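Pyridoxamine 5-phosphate-dependent dehydrase (Escherichia coli, PDB 3B8X) catalyses the PLP-dependent removal of the C3' hydroxyl from GDP-4-keto-6-deoxy-D-mannose by combined transamination and deoxygenation, a step in making the O-antigen sugar L-colitose. Local coordinates at residues E34-Y39 with A52-S57; V104-I109 with D345-F350; N324-S327 with E331-P334. The protein carries 1 engineered substitution. All coordinates share one frame; numbering follows the deposited sequence.

Overall arrangement
Three separate contacts lie within one chain of a homodimeric enzyme whose bound ligand, G4M, joins pyridoxal phosphate to GDP-perosamine. Interaction 1 sets helix 34-47 against strand 51-55, one outermost strand of the eight-stranded mixed sheet. Interaction 2 lies toward the other side of that sheet, where strand 103-107 pairs with outermost strand 351-354; the two contact centres are 31 Å apart. Interaction 3 belongs to the smaller antiparallel sheet, and its nearest atoms come about 11 Å from those of interaction 2. Interactions 1 and 3 have centres 35 Å apart, yet both reach the same G4M, through Ser57 at the cofactor phosphate and Glu331 and Arg333 at the nucleotide.

Interaction 1. Residues E34-Y39 with A52-S57; sequences EYVKQY and AVMVSS. With G4M ([(2R,3S,4R,5R)-5-(2-amino-6-oxo-1,6-dihydro-9H-purin-9-yl)-3,4-dihydroxytetrahydrofuran-2-yl]methyl (2R,3S,4S,5S,6R)-3,4-dihydroxy-5-[({3-hydroxy-2-methyl-5-[(phosphonooxy)methyl]pyridin-4-yl}methyl)amino]-6-methyltetrahydro-2H-pyran-2-yl dihydrogen diphosphate), chain O.
Met54 reaches from strand 51-55 into the angle between Val36 and Tyr39, which lie one helical turn apart on helix 34-47. The backbones come closest at Val36 and Met54, whose CA atoms are 7.0 Å apart, and side chains fill the interval. Conformation explains how. Met54 places CG opposite its backbone N (chi1 -168°) and stays extended through SD to CE, projecting like a straight rod at the helix. Its base is met first: Val36 turns CG1 inward, 4.0 Å from Met54 CB, and the two side chains cross obliquely.

The outer half of the rod belongs to Tyr39. With chi1 at 177°, the phenol ring is carried out from the helix and crosses the methionine at about a right angle. One side of the ring does the touching: Tyr39 CD2 is 3.6 Å from Met54 SD, and Tyr39 CE2 lies 3.9 Å from the terminal Met54 CE. The sulfur is 4.4 Å from the Tyr39 ring centroid and 49° off the ring normal, an oblique Met-aromatic contact. All three touching residues are buried; Leu265 of helix 255-286 and Phe43 also pack on Tyr39, while Pro253 and Ser257 touch Met54.

Polar work is done farther along, where the strand runs out. The Ser57 hydroxyl caps a backbone N of the helix that follows; Ser57 N is itself bonded to Thr60 OG1. Ser57 CB comes to 3.4 Å from G4M OP1, so the cofactor phosphate sits beside this capped helix start. A phosphate held at the N-terminal end of a helix is characteristic of the fold-type I (aspartate aminotransferase) architecture of PLP enzymes, to which the DegT/DnrJ/EryC1 family belongs.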
loop_
_atom_site.group_PDB
_atom_site.type_symbol
_atom_site.label_atom_id
_atom_site.label_comp_id
_atom_site.label_asym_id
_atom_site.label_seq_id
_atom_site.Cartn_x
_atom_site.Cartn_y
_atom_site.Cartn_z
ATOM N N GLU B 34 -10.924 -0.056 16.201
ATOM C CA GLU B 34 -10.679 0.437 17.539
ATOM C C GLU B 34 -9.269 0.312 18.088
ATOM O O GLU B 34 -8.718 1.293 18.604
ATOM C CB GLU B 34 -11.689 -0.221 18.494
ATOM C CG GLU B 34 -12.997 0.543 18.576
ATOM C CD GLU B 34 -12.778 2.040 18.420
ATOM O OE1 GLU B 34 -12.090 2.640 19.279
ATOM O OE2 GLU B 34 -13.275 2.614 17.427
ATOM N N TYR B 35 -8.644 -0.841 17.899
ATOM C CA TYR B 35 -7.243 -0.971 18.314
ATOM C C TYR B 35 -6.337 0.004 17.549
ATOM O O TYR B 35 -5.448 0.595 18.137
ATOM C CB TYR B 35 -6.738 -2.420 18.205
ATOM C CG TYR B 35 -7.292 -3.342 19.272
ATOM C CD1 TYR B 35 -8.193 -4.362 18.950
ATOM C CD2 TYR B 35 -6.921 -3.210 20.613
ATOM C CE1 TYR B 35 -8.757 -5.173 19.933
ATOM C CE2 TYR B 35 -7.435 -4.079 21.596
ATOM C CZ TYR B 35 -8.368 -5.035 21.250
ATOM O OH TYR B 35 -8.925 -5.863 22.213
ATOM N N VAL B 36 -6.553 0.169 16.236
ATOM C CA VAL B 36 -5.740 1.093 15.467
ATOM C C VAL B 36 -5.965 2.515 15.998
ATOM O O VAL B 36 -5.037 3.293 16.158
ATOM C CB VAL B 36 -6.117 1.074 13.953
ATOM C CG1 VAL B 36 -5.503 2.299 13.234
ATOM C CG2 VAL B 36 -5.680 -0.253 13.336
ATOM N N LYS B 37 -7.222 2.837 16.262
ATOM C CA LYS B 37 -7.570 4.148 16.757
ATOM C C LYS B 37 -6.837 4.399 18.066
ATOM O O LYS B 37 -6.259 5.461 18.264
ATOM C CB LYS B 37 -9.091 4.254 16.956
ATOM C CG LYS B 37 -9.914 4.337 15.689
ATOM C CD LYS B 37 -10.954 5.449 15.789
ATOM C CE LYS B 37 -12.299 4.937 16.291
ATOM N NZ LYS B 37 -12.438 5.002 17.785
ATOM N N GLN B 38 -6.914 3.432 18.971
ATOM C CA GLN B 38 -6.284 3.528 20.273
ATOM C C GLN B 38 -4.772 3.701 20.089
ATOM O O GLN B 38 -4.104 4.531 20.737
ATOM C CB GLN B 38 -6.519 2.201 20.971
ATOM C CG GLN B 38 -6.376 2.203 22.471
ATOM C CD GLN B 38 -6.853 0.884 23.061
ATOM O OE1 GLN B 38 -6.088 0.177 23.738
ATOM N NE2 GLN B 38 -8.113 0.520 22.764
ATOM N N TYR B 39 -4.205 2.847 19.251
ATOM C CA TYR B 39 -2.773 2.951 18.985
ATOM C C TYR B 39 -2.383 4.370 18.485
ATOM O O TYR B 39 -1.345 4.926 18.851
ATOM C CB TYR B 39 -2.465 1.973 17.853
ATOM C CG TYR B 39 -1.039 2.012 17.406
ATOM C CD1 TYR B 39 -0.024 1.515 18.199
ATOM C CD2 TYR B 39 -0.711 2.507 16.161
ATOM C CE1 TYR B 39 1.315 1.521 17.761
ATOM C CE2 TYR B 39 0.604 2.512 15.721
ATOM C CZ TYR B 39 1.611 1.993 16.505
ATOM O OH TYR B 39 2.903 1.994 16.012
ATOM N N ALA B 52 -1.884 11.283 14.863
ATOM C CA ALA B 52 -1.159 10.135 14.326
ATOM C C ALA B 52 -2.104 9.338 13.414
ATOM O O ALA B 52 -3.303 9.196 13.729
ATOM C CB ALA B 52 -0.646 9.247 15.462
ATOM N N VAL B 53 -1.590 8.903 12.261
ATOM C CA VAL B 53 -2.367 8.082 11.313
ATOM C C VAL B 53 -1.548 6.851 10.986
ATOM O O VAL B 53 -0.548 6.967 10.303
ATOM C CB VAL B 53 -2.703 8.733 9.972
ATOM C CG1 VAL B 53 -3.479 7.736 9.119
ATOM C CG2 VAL B 53 -3.558 10.019 10.125
ATOM N N MET B 54 -2.005 5.687 11.434
ATOM C CA MET B 54 -1.333 4.416 11.152
ATOM C C MET B 54 -1.652 3.875 9.766
ATOM O O MET B 54 -2.787 3.955 9.323
ATOM C CB MET B 54 -1.767 3.359 12.125
ATOM C CG MET B 54 -0.861 2.090 12.048
ATOM S SD MET B 54 -1.513 0.782 13.136
ATOM C CE MET B 54 -0.149 -0.399 13.266
ATOM N N VAL B 55 -0.647 3.354 9.087
ATOM C CA VAL B 55 -0.819 2.871 7.724
ATOM C C VAL B 55 -0.109 1.551 7.567
ATOM O O VAL B 55 0.537 1.045 8.479
ATOM C CB VAL B 55 -0.324 3.875 6.634
ATOM C CG1 VAL B 55 -1.280 5.082 6.567
ATOM C CG2 VAL B 55 1.068 4.340 6.931
ATOM N N SER B 56 -0.281 0.957 6.411
ATOM C CA SER B 56 0.272 -0.357 6.195
ATOM C C SER B 56 1.782 -0.525 6.357
ATOM O O SER B 56 2.202 -1.624 6.658
ATOM C CB SER B 56 -0.259 -0.905 4.864
ATOM O OG SER B 56 0.320 -0.210 3.747
ATOM N N SER B 57 2.608 0.494 6.112
ATOM C CA SER B 57 4.077 0.356 6.258
ATOM C C SER B 57 4.678 1.760 6.281
ATOM O O SER B 57 3.969 2.753 6.054
ATOM C CB SER B 57 4.723 -0.444 5.108
ATOM O OG SER B 57 4.487 0.220 3.875
HETATM O OP3 G4M O . 10.005 -1.023 5.628
HETATM P PL G4M O . 8.917 0.128 5.683
HETATM O OP1 G4M O . 7.986 0.179 4.354
HETATM O OP2 G4M O . 7.984 -0.098 6.972
HETATM O OP4 G4M O . 9.670 1.549 5.941
HETATM C C5B G4M O . 10.261 1.947 4.737
HETATM C C5L G4M O . 11.362 2.878 5.076
HETATM C C6L G4M O . 11.191 4.238 4.854
HETATM N N1L G4M O . 12.182 5.066 5.094
HETATM C C2L G4M O . 13.356 4.681 5.546
HETATM C C2A G4M O . 14.465 5.687 5.743
HETATM C C3L G4M O . 13.617 3.346 5.842
HETATM O O3L G4M O . 14.864 3.006 6.237
HETATM C C4L G4M O . 12.561 2.404 5.627
HETATM C C4A G4M O . 12.730 1.035 5.873
HETATM N N4A G4M O . 13.899 0.588 6.224
HETATM C C4G G4M O . 14.033 -0.781 6.576
HETATM C C5G G4M O . 15.394 -1.321 6.204
HETATM C C6G G4M O . 16.499 -0.402 6.724
HETATM O O5G G4M O . 15.441 -2.529 6.956
HETATM C C3G G4M O . 12.994 -1.659 5.858
HETATM O O3G G4M O . 11.997 -2.010 6.811
HETATM C C2G G4M O . 13.672 -2.968 5.360
HETATM O O2G G4M O . 12.709 -3.972 5.024
HETATM C C1G G4M O . 14.590 -3.532 6.420
HETATM O O1G G4M O . 15.487 -4.393 5.732
HETATM P P2 G4M O . 15.943 -5.749 6.426
HETATM O O3P G4M O . 16.401 -5.462 7.950
HETATM O O4P G4M O . 17.278 -6.260 5.661
HETATM O OPP G4M O . 14.633 -6.680 6.291
HETATM P P G4M O . 14.903 -8.221 6.659
HETATM O O1P G4M O . 16.101 -9.017 5.919
HETATM O O2P G4M O . 13.504 -8.845 6.224
HETATM O "O5'" G4M O . 14.855 -8.402 8.229
HETATM C "C5'" G4M O . 16.141 -8.274 8.798
HETATM C "C4'" G4M O . 16.359 -9.482 9.695
HETATM O "O4'" G4M O . 15.137 -9.764 10.439
HETATM C "C3'" G4M O . 16.641 -10.736 8.834
HETATM O "O3'" G4M O . 17.510 -11.559 9.597
HETATM C "C2'" G4M O . 15.243 -11.371 8.665
HETATM O "O2'" G4M O . 15.399 -12.788 8.522
HETATM C "C1'" G4M O . 14.649 -11.063 10.032
HETATM N N9 G4M O . 13.182 -11.068 9.996
HETATM C C8 G4M O . 12.401 -10.189 9.317
HETATM N N7 G4M O . 11.141 -10.489 9.564
HETATM C C4 G4M O . 12.379 -11.929 10.701
HETATM C C5 G4M O . 11.043 -11.555 10.424
HETATM C C6 G4M O . 9.970 -12.286 11.050
HETATM O O6 G4M O . 8.789 -12.027 10.876
HETATM N N3 G4M O . 12.626 -12.958 11.517
HETATM C C2 G4M O . 11.628 -13.630 12.067
HETATM N N1 G4M O . 10.310 -13.316 11.854
HETATM N N2 G4M O . 11.910 -14.685 12.878
#

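Interaction 2. Residues V104-I109 with D345-F350; sequences VKFVDI and DVLKYF. With NA (sodium ion), chain M.
Phe350 and Val104 meet beside the outer pair of strands, and the phenylalanine is the side chain to trace. Its CB leaves the backbone toward strand 103-107, with CG beside the backbone N (chi1 -82°). At CG the ring begins, and one face is covered by Leu347 CD2, which stands 3.9 Å above the plane of the Phe350 ring and off toward the rim. A type I turn accounts for this overlap: Phe350 N bonds to Leu347 O, bringing the two side chains together. On the CD1 branch, Phe350 CE1 reaches 3.7 Å from Val346 CG1. The CD2 branch makes the crossing contact, for Val104 CG2 lies near the ring plane at the edge, 3.9 Å from Phe350 CD2 and 4.1 Å from Phe350 CE2. Tyr94 and Gln98 of helix 91-99 pack on Phe350 as well.

Val104 uses both of its methyls. While CG2 serves Phe350, its CG1 lies 3.6 Å above one face of the Phe106 ring. Phe106 then closes the cluster through CZ, 4.3 Å from Leu347 CD2.

At the start of 345-350, Asp345 has its CG between the backbone N and the carbonyl carbon (chi1 39°), and OD1 curls back to accept Val346 N. The same carboxylate grips a sodium ion with both oxygens, Asp345 OD2 at 2.4 Å from the ion. Two waters, Asn343 and the carbonyl of Phe244 of the second subunit complete the ligands, making this a site at the subunit interface.

The chemistry thus divides in two: charge is matched at the metal, whereas the strand and the turn meet purely through carbon. Van der Waals packing of largely buried side chains sets their fit, and directional bonding is left to the neighbouring backbones, where Val104 pairs with Asp351 and Thr353.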
loop_
_atom_site.group_PDB
_atom_site.type_symbol
_atom_site.label_atom_id
_atom_site.label_comp_id
_atom_site.label_asym_id
_atom_site.label_seq_id
_atom_site.Cartn_x
_atom_site.Cartn_y
_atom_site.Cartn_z
ATOM N N VAL B 104 13.354 16.561 -7.832
ATOM C CA VAL B 104 14.161 16.182 -6.679
ATOM C C VAL B 104 15.573 16.753 -6.766
ATOM O O VAL B 104 16.224 16.543 -7.790
ATOM C CB VAL B 104 14.278 14.633 -6.575
ATOM C CG1 VAL B 104 15.070 14.207 -5.309
ATOM C CG2 VAL B 104 12.858 13.991 -6.566
ATOM N N LYS B 105 16.035 17.419 -5.698
ATOM C CA LYS B 105 17.394 17.951 -5.595
ATOM C C LYS B 105 18.219 17.188 -4.577
ATOM O O LYS B 105 18.018 17.319 -3.356
ATOM C CB LYS B 105 17.405 19.403 -5.165
ATOM C CG LYS B 105 18.778 20.071 -5.443
ATOM C CD LYS B 105 18.802 21.564 -5.007
ATOM C CE LYS B 105 18.660 22.586 -6.173
ATOM N NZ LYS B 105 18.314 24.023 -5.748
ATOM N N PHE B 106 19.186 16.436 -5.072
ATOM C CA PHE B 106 20.001 15.646 -4.172
ATOM C C PHE B 106 21.135 16.423 -3.552
ATOM O O PHE B 106 21.817 17.182 -4.221
ATOM C CB PHE B 106 20.545 14.406 -4.861
ATOM C CG PHE B 106 19.492 13.396 -5.206
ATOM C CD1 PHE B 106 18.860 13.424 -6.442
ATOM C CD2 PHE B 106 19.143 12.400 -4.304
ATOM C CE1 PHE B 106 17.848 12.503 -6.752
ATOM C CE2 PHE B 106 18.199 11.411 -4.651
ATOM C CZ PHE B 106 17.544 11.486 -5.876
ATOM N N VAL B 107 21.352 16.164 -2.271
ATOM C CA VAL B 107 22.441 16.783 -1.518
ATOM C C VAL B 107 23.246 15.716 -0.767
ATOM O O VAL B 107 22.657 14.778 -0.244
ATOM C CB VAL B 107 21.867 17.753 -0.502
ATOM C CG1 VAL B 107 22.965 18.373 0.352
ATOM C CG2 VAL B 107 21.080 18.844 -1.229
ATOM N N ASP B 108 24.573 15.856 -0.741
ATOM C CA ASP B 108 25.478 14.933 -0.042
ATOM C C ASP B 108 25.204 14.896 1.450
ATOM O O ASP B 108 24.649 15.807 2.079
ATOM C CB ASP B 108 26.941 15.407 -0.171
ATOM C CG ASP B 108 27.960 14.258 -0.280
ATOM O OD1 ASP B 108 27.593 13.062 -0.238
ATOM O OD2 ASP B 108 29.169 14.544 -0.425
ATOM N N ILE B 109 25.692 13.816 2.035
ATOM C CA ILE B 109 25.538 13.594 3.448
ATOM C C ILE B 109 26.851 13.952 4.100
ATOM O O ILE B 109 27.889 14.160 3.429
ATOM C CB ILE B 109 25.307 12.101 3.718
ATOM C CG1 ILE B 109 26.394 11.280 3.023
ATOM C CG2 ILE B 109 23.937 11.684 3.209
ATOM C CD1 ILE B 109 27.009 10.132 3.893
ATOM N N ASP B 345 19.063 3.081 -13.122
ATOM C CA ASP B 345 17.883 2.322 -13.519
ATOM C C ASP B 345 16.575 2.954 -13.077
ATOM O O ASP B 345 15.618 3.041 -13.852
ATOM C CB ASP B 345 17.984 0.900 -12.988
ATOM C CG ASP B 345 18.573 0.839 -11.580
ATOM O OD1 ASP B 345 18.805 1.894 -10.937
ATOM O OD2 ASP B 345 18.869 -0.301 -11.164
ATOM N N VAL B 346 16.580 3.439 -11.837
ATOM C CA VAL B 346 15.435 4.084 -11.212
ATOM C C VAL B 346 15.400 5.574 -11.558
ATOM O O VAL B 346 14.334 6.186 -11.775
ATOM C CB VAL B 346 15.616 3.935 -9.665
ATOM C CG1 VAL B 346 14.745 4.863 -8.875
ATOM C CG2 VAL B 346 15.380 2.526 -9.246
ATOM N N LEU B 347 16.589 6.155 -11.594
ATOM C CA LEU B 347 16.731 7.578 -11.798
ATOM C C LEU B 347 16.250 8.052 -13.144
ATOM O O LEU B 347 15.824 9.203 -13.296
ATOM C CB LEU B 347 18.149 8.059 -11.496
ATOM C CG LEU B 347 18.309 8.051 -9.981
ATOM C CD1 LEU B 347 19.773 8.272 -9.533
ATOM C CD2 LEU B 347 17.383 9.142 -9.467
ATOM N N LYS B 348 16.278 7.149 -14.111
ATOM C CA LYS B 348 15.780 7.523 -15.417
ATOM C C LYS B 348 14.333 7.957 -15.422
ATOM O O LYS B 348 13.906 8.614 -16.376
ATOM C CB LYS B 348 16.053 6.468 -16.485
ATOM C CG LYS B 348 15.328 5.124 -16.345
ATOM C CD LYS B 348 15.350 4.450 -17.724
ATOM C CE LYS B 348 15.020 2.970 -17.703
ATOM N NZ LYS B 348 15.450 2.326 -18.979
ATOM N N TYR B 349 13.602 7.641 -14.354
ATOM C CA TYR B 349 12.189 7.990 -14.276
ATOM C C TYR B 349 11.976 9.278 -13.489
ATOM O O TYR B 349 10.848 9.766 -13.360
ATOM C CB TYR B 349 11.386 6.836 -13.658
ATOM C CG TYR B 349 11.597 5.509 -14.345
ATOM C CD1 TYR B 349 12.389 4.543 -13.798
ATOM C CD2 TYR B 349 10.962 5.212 -15.563
ATOM C CE1 TYR B 349 12.557 3.310 -14.419
ATOM C CE2 TYR B 349 11.151 3.972 -16.208
ATOM C CZ TYR B 349 11.957 3.022 -15.620
ATOM O OH TYR B 349 12.136 1.815 -16.281
ATOM N N PHE B 350 13.067 9.811 -12.953
ATOM C CA PHE B 350 13.009 11.025 -12.146
ATOM C C PHE B 350 13.323 12.295 -12.921
ATOM O O PHE B 350 14.070 12.277 -13.883
ATOM C CB PHE B 350 14.068 10.954 -11.038
ATOM C CG PHE B 350 13.654 10.163 -9.841
ATOM C CD1 PHE B 350 13.372 8.816 -9.957
ATOM C CD2 PHE B 350 13.568 10.769 -8.585
ATOM C CE1 PHE B 350 13.006 8.087 -8.834
ATOM C CE2 PHE B 350 13.162 10.035 -7.437
ATOM C CZ PHE B 350 12.894 8.695 -7.577
HETATM NA NA NA M . 19.754 0.461 -9.121
HETATM O O HOH W 1 21.831 1.187 -10.223
HETATM O O HOH W 2 21.511 -0.998 -8.586
#

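Interaction 3. Residues N324-S327 with E331-P334; sequences NLNS and ECRP. With G4M ([(2R,3S,4R,5R)-5-(2-amino-6-oxo-1,6-dihydro-9H-purin-9-yl)-3,4-dihydroxytetrahydrofuran-2-yl]methyl (2R,3S,4S,5S,6R)-3,4-dihydroxy-5-[({3-hydroxy-2-methyl-5-[(phosphonooxy)methyl]pyridin-4-yl}methyl)amino]-6-methyltetrahydro-2H-pyran-2-yl dihydrogen diphosphate), chain O.
The flat carboxamide of Asn326 turns ND2 toward the strand, 4.4 Å from Cys332 SG, and donates to a water 3.1 Å from Asn326 ND2; that water also accepts Cys332 N, at 2.9 Å, bridging helix and strand. Beside this bridge, Leu325 CD1 packs 4.2 Å from Cys332 CB.

The other flat group, the guanidinium of Arg333, takes G4M O4P at its edge, in the guanidinium plane: Arg333 NE donates to G4M O4P at 2.6 Å (157° at the hydrogen). Arg333 NH1 reaches both phosphates, with G4M O1P at 2.8 Å. Two neighbours limit the group's rotation. Arg333 NH2 bonds to Cys332 O, which lies in the guanidinium plane, and Arg333 NH1 forms a salt bridge with Glu331 OE2 at 3.2 Å, from above the carboxylate plane. Glu331 OE1 also accepts Leu8 N, and its carboxylate lies beside the ribose hydroxyl O3' of G4M. Arg221 of the second subunit also bonds to G4M, so arginines of both chains hold the ligand.

Helix 318-328 thus leads into strand 332-333, an outermost strand of the antiparallel sheet, where Glu331 and Arg333 contribute to the ribose and diphosphate end of a pocket formed, as is usual in fold-type I enzymes, at the dimer interface.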
loop_
_atom_site.group_PDB
_atom_site.type_symbol
_atom_site.label_atom_id
_atom_site.label_comp_id
_atom_site.label_asym_id
_atom_site.label_seq_id
_atom_site.Cartn_x
_atom_site.Cartn_y
_atom_site.Cartn_z
ATOM N N ASN B 324 34.324 -11.683 6.467
ATOM C CA ASN B 324 34.763 -11.878 7.824
ATOM C C ASN B 324 33.608 -11.893 8.781
ATOM O O ASN B 324 33.580 -12.705 9.699
ATOM C CB ASN B 324 35.730 -10.784 8.221
ATOM C CG ASN B 324 37.140 -11.102 7.816
ATOM O OD1 ASN B 324 38.071 -10.398 8.203
ATOM N ND2 ASN B 324 37.301 -12.127 6.976
ATOM N N LEU B 325 32.667 -10.986 8.568
ATOM C CA LEU B 325 31.525 -10.894 9.461
ATOM C C LEU B 325 30.644 -12.129 9.295
ATOM O O LEU B 325 30.198 -12.740 10.255
ATOM C CB LEU B 325 30.746 -9.569 9.216
ATOM C CG LEU B 325 31.499 -8.305 9.687
ATOM C CD1 LEU B 325 30.999 -6.926 9.158
ATOM C CD2 LEU B 325 31.643 -8.301 11.233
ATOM N N ASN B 326 30.409 -12.518 8.058
ATOM C CA ASN B 326 29.531 -13.635 7.848
ATOM C C ASN B 326 30.073 -14.925 8.389
ATOM O O ASN B 326 29.334 -15.700 9.006
ATOM C CB ASN B 326 29.171 -13.713 6.385
ATOM C CG ASN B 326 28.213 -12.623 5.987
ATOM O OD1 ASN B 326 28.183 -12.277 4.831
ATOM N ND2 ASN B 326 27.442 -12.062 6.939
ATOM N N SER B 327 31.375 -15.090 8.213
ATOM C CA SER B 327 32.093 -16.240 8.700
ATOM C C SER B 327 31.810 -16.344 10.172
ATOM O O SER B 327 31.609 -17.452 10.680
ATOM C CB SER B 327 33.598 -16.045 8.505
ATOM O OG SER B 327 34.326 -17.180 8.950
ATOM N N GLU B 331 25.430 -10.837 10.979
ATOM C CA GLU B 331 24.656 -10.401 9.822
ATOM C C GLU B 331 25.026 -8.934 9.544
ATOM O O GLU B 331 25.189 -8.145 10.462
ATOM C CB GLU B 331 23.153 -10.524 10.094
ATOM C CG GLU B 331 22.308 -10.365 8.845
ATOM C CD GLU B 331 20.861 -10.715 9.070
ATOM O OE1 GLU B 331 20.505 -10.823 10.258
ATOM O OE2 GLU B 331 20.087 -10.872 8.088
ATOM N N CYS B 332 25.157 -8.563 8.280
ATOM C CA CYS B 332 25.447 -7.173 7.969
ATOM C C CYS B 332 24.721 -6.689 6.722
ATOM O O CYS B 332 24.108 -7.490 6.002
ATOM C CB CYS B 332 26.946 -6.943 7.923
ATOM S SG CYS B 332 27.646 -7.693 6.438
ATOM N N ARG B 333 24.731 -5.377 6.491
ATOM C CA ARG B 333 24.005 -4.769 5.374
ATOM C C ARG B 333 24.828 -3.565 4.876
ATOM O O ARG B 333 25.567 -2.974 5.640
ATOM C CB ARG B 333 22.687 -4.141 5.908
ATOM C CG ARG B 333 21.548 -5.063 6.365
ATOM C CD ARG B 333 20.957 -5.806 5.166
ATOM N NE ARG B 333 19.831 -6.673 5.511
ATOM C CZ ARG B 333 19.973 -7.949 5.833
ATOM N NH1 ARG B 333 18.893 -8.673 6.136
ATOM N NH2 ARG B 333 21.214 -8.474 5.868
ATOM N N PRO B 334 24.609 -3.115 3.647
ATOM C CA PRO B 334 25.242 -1.857 3.223
ATOM C C PRO B 334 24.489 -0.787 4.031
ATOM O O PRO B 334 23.444 -1.053 4.619
ATOM C CB PRO B 334 24.790 -1.692 1.766
ATOM C CG PRO B 334 24.301 -2.972 1.340
ATOM C CD PRO B 334 23.910 -3.802 2.548
HETATM O OP3 G4M O . 10.005 -1.023 5.628
HETATM P PL G4M O . 8.917 0.128 5.683
HETATM O OP1 G4M O . 7.986 0.179 4.354
HETATM O OP2 G4M O . 7.984 -0.098 6.972
HETATM O OP4 G4M O . 9.670 1.549 5.941
HETATM C C5B G4M O . 10.261 1.947 4.737
HETATM C C5L G4M O . 11.362 2.878 5.076
HETATM C C6L G4M O . 11.191 4.238 4.854
HETATM N N1L G4M O . 12.182 5.066 5.094
HETATM C C2L G4M O . 13.356 4.681 5.546
HETATM C C2A G4M O . 14.465 5.687 5.743
HETATM C C3L G4M O . 13.617 3.346 5.842
HETATM O O3L G4M O . 14.864 3.006 6.237
HETATM C C4L G4M O . 12.561 2.404 5.627
HETATM C C4A G4M O . 12.730 1.035 5.873
HETATM N N4A G4M O . 13.899 0.588 6.224
HETATM C C4G G4M O . 14.033 -0.781 6.576
HETATM C C5G G4M O . 15.394 -1.321 6.204
HETATM C C6G G4M O . 16.499 -0.402 6.724
HETATM O O5G G4M O . 15.441 -2.529 6.956
HETATM C C3G G4M O . 12.994 -1.659 5.858
HETATM O O3G G4M O . 11.997 -2.010 6.811
HETATM C C2G G4M O . 13.672 -2.968 5.360
HETATM O O2G G4M O . 12.709 -3.972 5.024
HETATM C C1G G4M O . 14.590 -3.532 6.420
HETATM O O1G G4M O . 15.487 -4.393 5.732
HETATM P P2 G4M O . 15.943 -5.749 6.426
HETATM O O3P G4M O . 16.401 -5.462 7.950
HETATM O O4P G4M O . 17.278 -6.260 5.661
HETATM O OPP G4M O . 14.633 -6.680 6.291
HETATM P P G4M O . 14.903 -8.221 6.659
HETATM O O1P G4M O . 16.101 -9.017 5.919
HETATM O O2P G4M O . 13.504 -8.845 6.224
HETATM O "O5'" G4M O . 14.855 -8.402 8.229
HETATM C "C5'" G4M O . 16.141 -8.274 8.798
HETATM C "C4'" G4M O . 16.359 -9.482 9.695
HETATM O "O4'" G4M O . 15.137 -9.764 10.439
HETATM C "C3'" G4M O . 16.641 -10.736 8.834
HETATM O "O3'" G4M O . 17.510 -11.559 9.597
HETATM C "C2'" G4M O . 15.243 -11.371 8.665
HETATM O "O2'" G4M O . 15.399 -12.788 8.522
HETATM C "C1'" G4M O . 14.649 -11.063 10.032
HETATM N N9 G4M O . 13.182 -11.068 9.996
HETATM C C8 G4M O . 12.401 -10.189 9.317
HETATM N N7 G4M O . 11.141 -10.489 9.564
HETATM C C4 G4M O . 12.379 -11.929 10.701
HETATM C C5 G4M O . 11.043 -11.555 10.424
HETATM C C6 G4M O . 9.970 -12.286 11.050
HETATM O O6 G4M O . 8.789 -12.027 10.876
HETATM N N3 G4M O . 12.626 -12.958 11.517
HETATM C C2 G4M O . 11.628 -13.630 12.067
HETATM N N1 G4M O . 10.310 -13.316 11.854
HETATM N N2 G4M O . 11.910 -14.685 12.878
HETATM O O HOH W 3 24.784 -10.652 6.341
#